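Side-chain contacts in VP1 (Polyomavirus HPyV7, PDB 4PCH), which forms pentamers as the major capsid protein of the virus and probably takes part in attachment to the host cell: residues 167-171 / 172-176; 14-17 / 18-21; 95-98 / 99-102. All coordinates share one frame; numbering follows the deposited sequence. Where two conformers were deposited one is given.

Interaction 1 of 3, residues 167-171 / 172-176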
loop_
_atom_site.group_PDB
_atom_site.type_symbol
_atom_site.label_atom_id
_atom_site.label_comp_id
_atom_site.label_asym_id
_atom_site.label_seq_id
_atom_site.Cartn_x
_atom_site.Cartn_y
_atom_site.Cartn_z
ATOM N N ALA B 167 -19.592 -17.921 -22.242
ATOM C CA ALA B 167 -18.584 -18.418 -21.318
ATOM C C ALA B 167 -17.179 -18.377 -21.907
ATOM O O ALA B 167 -16.225 -18.754 -21.248
ATOM C CB ALA B 167 -18.935 -19.866 -20.967
ATOM N N ASN B 168 -17.034 -17.921 -23.134
ATOM C CA ASN B 168 -15.742 -18.026 -23.824
ATOM C C ASN B 168 -15.069 -16.710 -24.250
ATOM O O ASN B 168 -14.457 -16.639 -25.306
ATOM C CB ASN B 168 -15.893 -18.954 -25.007
ATOM C CG ASN B 168 -16.804 -18.393 -26.098
ATOM O OD1 ASN B 168 -17.703 -17.573 -25.837
ATOM N ND2 ASN B 168 -16.576 -18.838 -27.317
ATOM N N PHE B 169 -15.184 -15.703 -23.418
ATOM C CA PHE B 169 -14.522 -14.416 -23.597
ATOM C C PHE B 169 -13.274 -14.347 -22.725
ATOM O O PHE B 169 -13.355 -14.136 -21.527
ATOM C CB PHE B 169 -15.464 -13.276 -23.185
ATOM C CG PHE B 169 -16.517 -12.942 -24.203
ATOM C CD1 PHE B 169 -17.725 -13.595 -24.216
ATOM C CD2 PHE B 169 -16.317 -11.914 -25.120
ATOM C CE1 PHE B 169 -18.691 -13.272 -25.150
ATOM C CE2 PHE B 169 -17.294 -11.574 -26.047
ATOM C CZ PHE B 169 -18.487 -12.254 -26.068
ATOM N N PRO B 170 -12.088 -14.471 -23.336
ATOM C CA PRO B 170 -10.889 -14.401 -22.495
ATOM C C PRO B 170 -10.637 -13.024 -21.903
ATOM O O PRO B 170 -10.720 -12.029 -22.612
ATOM C CB PRO B 170 -9.759 -14.758 -23.482
ATOM C CG PRO B 170 -10.434 -15.502 -24.567
ATOM C CD PRO B 170 -11.755 -14.787 -24.720
ATOM N N VAL B 171 -10.230 -12.992 -20.637
ATOM C CA VAL B 171 -9.992 -11.751 -19.927
ATOM C C VAL B 171 -8.745 -11.043 -20.466
ATOM O O VAL B 171 -8.601 -9.846 -20.335
ATOM C CB VAL B 171 -9.879 -11.995 -18.405
ATOM C CG1 VAL B 171 -11.135 -12.670 -17.875
ATOM C CG2 VAL B 171 -8.636 -12.803 -18.051
ATOM N N GLU B 172 -7.853 -11.807 -21.102
ATOM C CA GLU B 172 -6.683 -11.235 -21.752
ATOM C C GLU B 172 -7.007 -10.404 -23.006
ATOM O O GLU B 172 -6.146 -9.655 -23.466
ATOM C CB GLU B 172 -5.712 -12.331 -22.141
ATOM C CG GLU B 172 -5.045 -12.979 -20.964
ATOM C CD GLU B 172 -4.455 -14.325 -21.323
ATOM O OE1 GLU B 172 -3.533 -14.357 -22.150
ATOM O OE2 GLU B 172 -4.913 -15.320 -20.757
ATOM N N LEU B 173 -8.229 -10.534 -23.557
ATOM C CA LEU B 173 -8.561 -9.955 -24.863
ATOM C C LEU B 173 -9.772 -9.000 -24.877
ATOM O O LEU B 173 -10.078 -8.389 -25.909
ATOM C CB LEU B 173 -8.834 -11.100 -25.844
ATOM C CG LEU B 173 -7.759 -12.175 -25.990
ATOM C CD1 LEU B 173 -8.261 -13.343 -26.878
ATOM C CD2 LEU B 173 -6.488 -11.547 -26.574
ATOM N N TRP B 174 -10.465 -8.871 -23.746
ATOM C CA TRP B 174 -11.748 -8.144 -23.694
ATOM C C TRP B 174 -11.762 -7.272 -22.448
ATOM O O TRP B 174 -11.591 -7.829 -21.347
ATOM C CB TRP B 174 -12.912 -9.126 -23.659
ATOM C CG TRP B 174 -13.080 -9.918 -24.929
ATOM C CD1 TRP B 174 -12.629 -11.181 -25.189
ATOM C CD2 TRP B 174 -13.726 -9.474 -26.116
ATOM N NE1 TRP B 174 -12.962 -11.547 -26.463
ATOM C CE2 TRP B 174 -13.647 -10.512 -27.055
ATOM C CE3 TRP B 174 -14.381 -8.281 -26.478
ATOM C CZ2 TRP B 174 -14.193 -10.404 -28.327
ATOM C CZ3 TRP B 174 -14.917 -8.178 -27.751
ATOM C CH2 TRP B 174 -14.807 -9.224 -28.663
ATOM N N VAL B 175 -11.977 -5.976 -22.620
ATOM C CA VAL B 175 -11.915 -4.973 -21.553
ATOM C C VAL B 175 -13.295 -4.313 -21.376
ATOM O O VAL B 175 -13.938 -3.973 -22.378
ATOM C CB VAL B 175 -10.892 -3.879 -21.922
ATOM C CG1 VAL B 175 -10.769 -2.854 -20.814
ATOM C CG2 VAL B 175 -9.513 -4.483 -22.214
ATOM N N ALA B 176 -13.729 -4.093 -20.134
ATOM C CA ALA B 176 -14.977 -3.381 -19.897
ATOM C C ALA B 176 -14.959 -2.070 -20.665
ATOM O O ALA B 176 -13.972 -1.351 -20.659
ATOM C CB ALA B 176 -15.159 -3.101 -18.406
HETATM O O HOH W 1 -9.583 -7.744 -19.013
#
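Phe169 and Trp174 meet in a T-shaped (edge-to-face) stack across a tight turn, in the buried loop that leads from strand 161-163 into strand 174-176. The phenyl ring presents its CD2 edge to one face of the indole, with Phe169 CD2 3.6 Å from Trp174 CE2. The centroids of the phenyl ring and the five-membered ring are 4.8 Å apart and the planes stand at 73°, with CD2 offset toward the rim of the indole. Both side chains carry CG beside the backbone N and anti to the carbonyl carbon, for Trp174 at chi1 -67°. With CG so placed, the indole lies alongside the Pro170 ring, pointing the same way, and Pro170 CD rests 3.7 Å from Trp174 CD1. In the indole plane, at its edge, Pro170 O sits 3.3 Å from the same CD1.

Between the rings the chain reverses in a type I beta turn, Pro170 to Leu173, closed by Leu173 N donating to Pro170 O over 3.1 Å. Leu173 CD1 packs on Pro170 CG at 3.8 Å. One water donates to both Val171 O and Trp174 O, bridging the turn to the first residue of the strand.

The turn delivers Trp174 to a strand that is outermost, within this chain, in the small antiparallel sheet 161-163, 129-132 and 174-176, beside the jelly-roll strands, where Val171 touches Leu118 and Ala176 touches Phe120 of strand 117-124. Trp174 NE1 donates to Glu147 O, which fixes the indole's rotation, while Glu172 OE1 is bonded to Tyr47 OH. Val171 packs on Pro96 and Glu172 on Met98 of a neighbouring subunit.

Interaction 2 of 3, residues 14-17 / 18-21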
loop_
_atom_site.group_PDB
_atom_site.type_symbol
_atom_site.label_atom_id
_atom_site.label_comp_id
_atom_site.label_asym_id
_atom_site.label_seq_id
_atom_site.Cartn_x
_atom_site.Cartn_y
_atom_site.Cartn_z
ATOM N N PRO B 14 -42.531 2.898 -1.742
ATOM C CA PRO B 14 -42.299 2.822 -0.293
ATOM C C PRO B 14 -41.812 1.426 0.127
ATOM O O PRO B 14 -42.328 0.417 -0.354
ATOM C CB PRO B 14 -43.678 3.135 0.297
ATOM C CG PRO B 14 -44.341 3.987 -0.737
ATOM C CD PRO B 14 -43.866 3.435 -2.062
ATOM N N LEU B 15 -40.804 1.378 0.991
ATOM C CA LEU B 15 -40.204 0.119 1.417
ATOM C C LEU B 15 -41.124 -0.735 2.298
ATOM O O LEU B 15 -41.604 -0.271 3.338
ATOM C CB LEU B 15 -38.914 0.382 2.195
ATOM C CG LEU B 15 -37.814 1.224 1.544
ATOM C CD1 LEU B 15 -36.639 1.305 2.510
ATOM C CD2 LEU B 15 -37.383 0.666 0.188
ATOM N N THR B 16 -41.347 -1.980 1.878
ATOM C CA THR B 16 -42.047 -2.993 2.678
ATOM C C THR B 16 -41.334 -4.312 2.437
ATOM O O THR B 16 -40.365 -4.354 1.674
ATOM C CB THR B 16 -43.511 -3.149 2.240
ATOM O OG1 THR B 16 -43.557 -3.692 0.913
ATOM C CG2 THR B 16 -44.213 -1.824 2.264
ATOM N N GLU B 17 -41.822 -5.387 3.054
ATOM C CA GLU B 17 -41.269 -6.724 2.794
ATOM C C GLU B 17 -41.398 -7.141 1.325
ATOM O O GLU B 17 -40.465 -7.725 0.756
ATOM C CB GLU B 17 -41.895 -7.795 3.702
ATOM C CG GLU B 17 -40.903 -8.378 4.690
ATOM C CD GLU B 17 -41.517 -9.424 5.604
ATOM O OE1 GLU B 17 -41.221 -10.628 5.418
ATOM O OE2 GLU B 17 -42.290 -9.041 6.505
ATOM N N ASP B 18 -42.542 -6.830 0.717
ATOM C CA ASP B 18 -42.765 -7.174 -0.686
ATOM C C ASP B 18 -42.020 -6.296 -1.710
ATOM O O ASP B 18 -41.838 -6.729 -2.839
ATOM C CB ASP B 18 -44.248 -7.190 -1.021
ATOM C CG ASP B 18 -45.006 -8.316 -0.305
ATOM O OD1 ASP B 18 -44.388 -9.294 0.166
ATOM O OD2 ASP B 18 -46.233 -8.198 -0.218
ATOM N N THR B 19 -41.562 -5.108 -1.329
ATOM C CA THR B 19 -40.898 -4.212 -2.299
ATOM C C THR B 19 -39.364 -4.201 -2.155
ATOM O O THR B 19 -38.676 -3.382 -2.735
ATOM C CB THR B 19 -41.495 -2.790 -2.234
ATOM O OG1 THR B 19 -41.136 -2.164 -0.997
ATOM C CG2 THR B 19 -43.036 -2.846 -2.382
ATOM N N GLN B 20 -38.827 -5.133 -1.382
ATOM C CA GLN B 20 -37.382 -5.298 -1.249
ATOM C C GLN B 20 -37.044 -6.754 -1.474
ATOM O O GLN B 20 -37.849 -7.616 -1.154
ATOM C CB GLN B 20 -36.923 -4.861 0.134
ATOM C CG GLN B 20 -37.181 -3.396 0.422
ATOM C CD GLN B 20 -36.831 -3.017 1.845
ATOM O OE1 GLN B 20 -35.760 -2.466 2.107
ATOM N NE2 GLN B 20 -37.709 -3.343 2.772
ATOM N N TYR B 21 -35.889 -7.043 -2.082
ATOM C CA TYR B 21 -35.507 -8.421 -2.356
ATOM C C TYR B 21 -34.000 -8.465 -2.426
ATOM O O TYR B 21 -33.377 -7.543 -2.928
ATOM C CB TYR B 21 -36.090 -8.913 -3.681
ATOM C CG TYR B 21 -35.686 -10.317 -4.117
ATOM C CD1 TYR B 21 -36.241 -11.431 -3.542
ATOM C CD2 TYR B 21 -34.739 -10.507 -5.122
ATOM C CE1 TYR B 21 -35.873 -12.707 -3.951
ATOM C CE2 TYR B 21 -34.386 -11.764 -5.546
ATOM C CZ TYR B 21 -34.941 -12.865 -4.948
ATOM O OH TYR B 21 -34.560 -14.124 -5.368
#
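Thr16 and Thr19 bind each other reciprocally at a kink in the long strand 9-27, on the surface of the subunit, and Pro14 and Gln20 complete the network. The hydroxyl of Thr19 does double duty. It accepts the N-H of Thr16 (Thr16 N to Thr19 OG1, 2.9 Å), and it gives its own proton to Pro14 O, also 2.9 Å from Thr19 OG1. Its chi1 of 69° turns the oxygen between the backbone N and the carbonyl carbon, back toward residues 14 to 16. In return Thr16 OG1 receives a weak bond from Thr19 N at 3.3 Å.

This exchange, side chain of each residue to backbone N-H of the other three positions along, spans a type I beta turn from Thr16 to Thr19; it resembles a capping box, though one arm is weak and no helix follows. The turn's own closure, Thr19 N to Thr16 O, is likewise weak.

Thr16 O has a stronger donor in Gln20 NE2, 3.0 Å away and nearly straight at 167°. The proton arrives from above the carbonyl plane, yet Thr16 O lies close to the plane of the Gln20 amide. To reach it the Gln20 chain extends back beside Leu15, whose side chain crosses it at about a right angle, with Leu15 CD1 3.9 Å from Gln20 OE1. The side chains of Glu17 and Asp18 start away from the turn. Past the bend, Tyr21 pairs by its backbone with Cys266 of strand 253-271.

Interaction 3 of 3, residues 95-98 / 99-102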
loop_
_atom_site.group_PDB
_atom_site.type_symbol
_atom_site.label_atom_id
_atom_site.label_comp_id
_atom_site.label_asym_id
_atom_site.label_seq_id
_atom_site.Cartn_x
_atom_site.Cartn_y
_atom_site.Cartn_z
ATOM N N ALA B 95 -8.020 -19.754 -0.636
ATOM C CA ALA B 95 -7.206 -20.244 0.469
ATOM C C ALA B 95 -5.721 -20.089 0.142
ATOM O O ALA B 95 -5.322 -20.056 -1.030
ATOM C CB ALA B 95 -7.525 -21.690 0.738
ATOM N N PRO B 96 -4.886 -19.994 1.174
ATOM C CA PRO B 96 -3.442 -20.004 0.893
ATOM C C PRO B 96 -3.001 -21.289 0.201
ATOM O O PRO B 96 -3.447 -22.394 0.595
ATOM C CB PRO B 96 -2.822 -19.910 2.278
ATOM C CG PRO B 96 -3.881 -20.429 3.202
ATOM C CD PRO B 96 -5.165 -19.979 2.616
ATOM N N GLN B 97 -2.118 -21.150 -0.795
ATOM C CA GLN B 97 -1.617 -22.282 -1.549
ATOM C C GLN B 97 -0.198 -22.620 -1.108
ATOM O O GLN B 97 0.700 -21.811 -1.258
ATOM C CB GLN B 97 -1.631 -21.945 -3.022
ATOM C CG GLN B 97 -2.977 -21.495 -3.542
ATOM C CD GLN B 97 -4.028 -22.587 -3.493
ATOM O OE1 GLN B 97 -3.801 -23.734 -3.946
ATOM N NE2 GLN B 97 -5.201 -22.243 -2.958
ATOM N N MET B 98 -0.002 -23.841 -0.634
ATOM C CA MET B 98 1.268 -24.273 -0.064
ATOM C C MET B 98 1.718 -25.539 -0.810
ATOM O O MET B 98 2.256 -25.453 -1.917
ATOM C CB MET B 98 1.085 -24.512 1.443
ATOM C CG MET B 98 0.606 -23.307 2.236
ATOM S SD MET B 98 1.997 -22.225 2.608
ATOM C CE MET B 98 2.786 -23.180 3.885
ATOM N N ALA B 99 1.465 -26.722 -0.247
ATOM C CA ALA B 99 1.836 -27.975 -0.972
ATOM C C ALA B 99 1.202 -28.046 -2.357
ATOM O O ALA B 99 1.753 -28.647 -3.264
ATOM C CB ALA B 99 1.474 -29.233 -0.187
ATOM N N SER B 100 0.068 -27.378 -2.537
ATOM C CA SER B 100 -0.633 -27.431 -3.790
ATOM C C SER B 100 0.109 -26.783 -4.959
ATOM O O SER B 100 -0.270 -27.021 -6.105
ATOM C CB SER B 100 -1.961 -26.705 -3.646
ATOM O OG SER B 100 -1.738 -25.325 -3.421
ATOM N N SER B 101 1.117 -25.952 -4.689
ATOM C CA SER B 101 1.704 -25.121 -5.743
ATOM C C SER B 101 3.170 -25.369 -6.016
ATOM O O SER B 101 3.782 -24.613 -6.757
ATOM C CB SER B 101 1.455 -23.657 -5.438
ATOM O OG SER B 101 0.087 -23.372 -5.619
ATOM N N GLY B 102 3.710 -26.449 -5.467
ATOM C CA GLY B 102 5.053 -26.905 -5.850
ATOM C C GLY B 102 6.153 -26.198 -5.090
ATOM O O GLY B 102 5.902 -25.387 -4.180
HETATM O O HOH W 2 -1.697 -26.074 -0.256
HETATM O O HOH W 3 3.883 -23.914 -3.310
#
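Gln97 curls its amide over to meet the hydroxyl of Ser100, three residues on, at a buried turn between strands 79-93 and 103-104. Ser100 OG donates to Gln97 OE1 over 2.7 Å, coming from above the plane of the amide carbonyl instead of within it. Two torsions bring the groups together: the Gln97 chain is bent at chi2, -66°, and Ser100 holds OG between its backbone N and carbonyl carbon, chi1 66°. The other end of the amide faces back along the chain, where Gln97 NE2 donates to Ala95 O at 2.9 Å, so the amide is held at both ends and its flip state is defined. Tyr258 OH is a further partner of NE2. Ser101 approaches the aliphatic base of the glutamine, its OG 3.4 Å from Gln97 CB, while this hydroxyl is also bonded to Thr236 OG1.

The backbone of Met98 to Ser101 forms a type I beta turn. Ser101 N donates to Met98 O over 3.0 Å. Two waters brace the backbone: one accepts from both Met98 N and Ser100 N, and the other donates to Met98 O and to Gly102 O, at 2.6 Å from each.

Arg43 of strand 43-46 lies against Gln97 and Ser101 and donates to Ser100 O, and Gln255 of strand 253-271 touches Gln97. Gly102 pairs by backbone with Ala111 as strand 103-104 begins. A neighbouring subunit also packs here, with its Tyr47 OH bonded to Ala99 N and its Pro135 against Gln97, making the turn part of the pentamer interface.

Overall arrangement
From the N terminus the contacts come in series, none nested or crossing. Interaction 2 closes a local bend within strand 9-27, which pairs with strand 253-271. Interaction 3 follows in the loop after strand 79-93, its centre about 45 Å from that of interaction 2. Interaction 1 comes last, in the turn entering strand 174-176, its centre about 27 Å from that of interaction 3. Within one subunit these two do not touch, but between neighbours they do: loop 167-176 of one copy packs against loop 95-102 of the next. The two turns thus join subunits side by side in the pentamer.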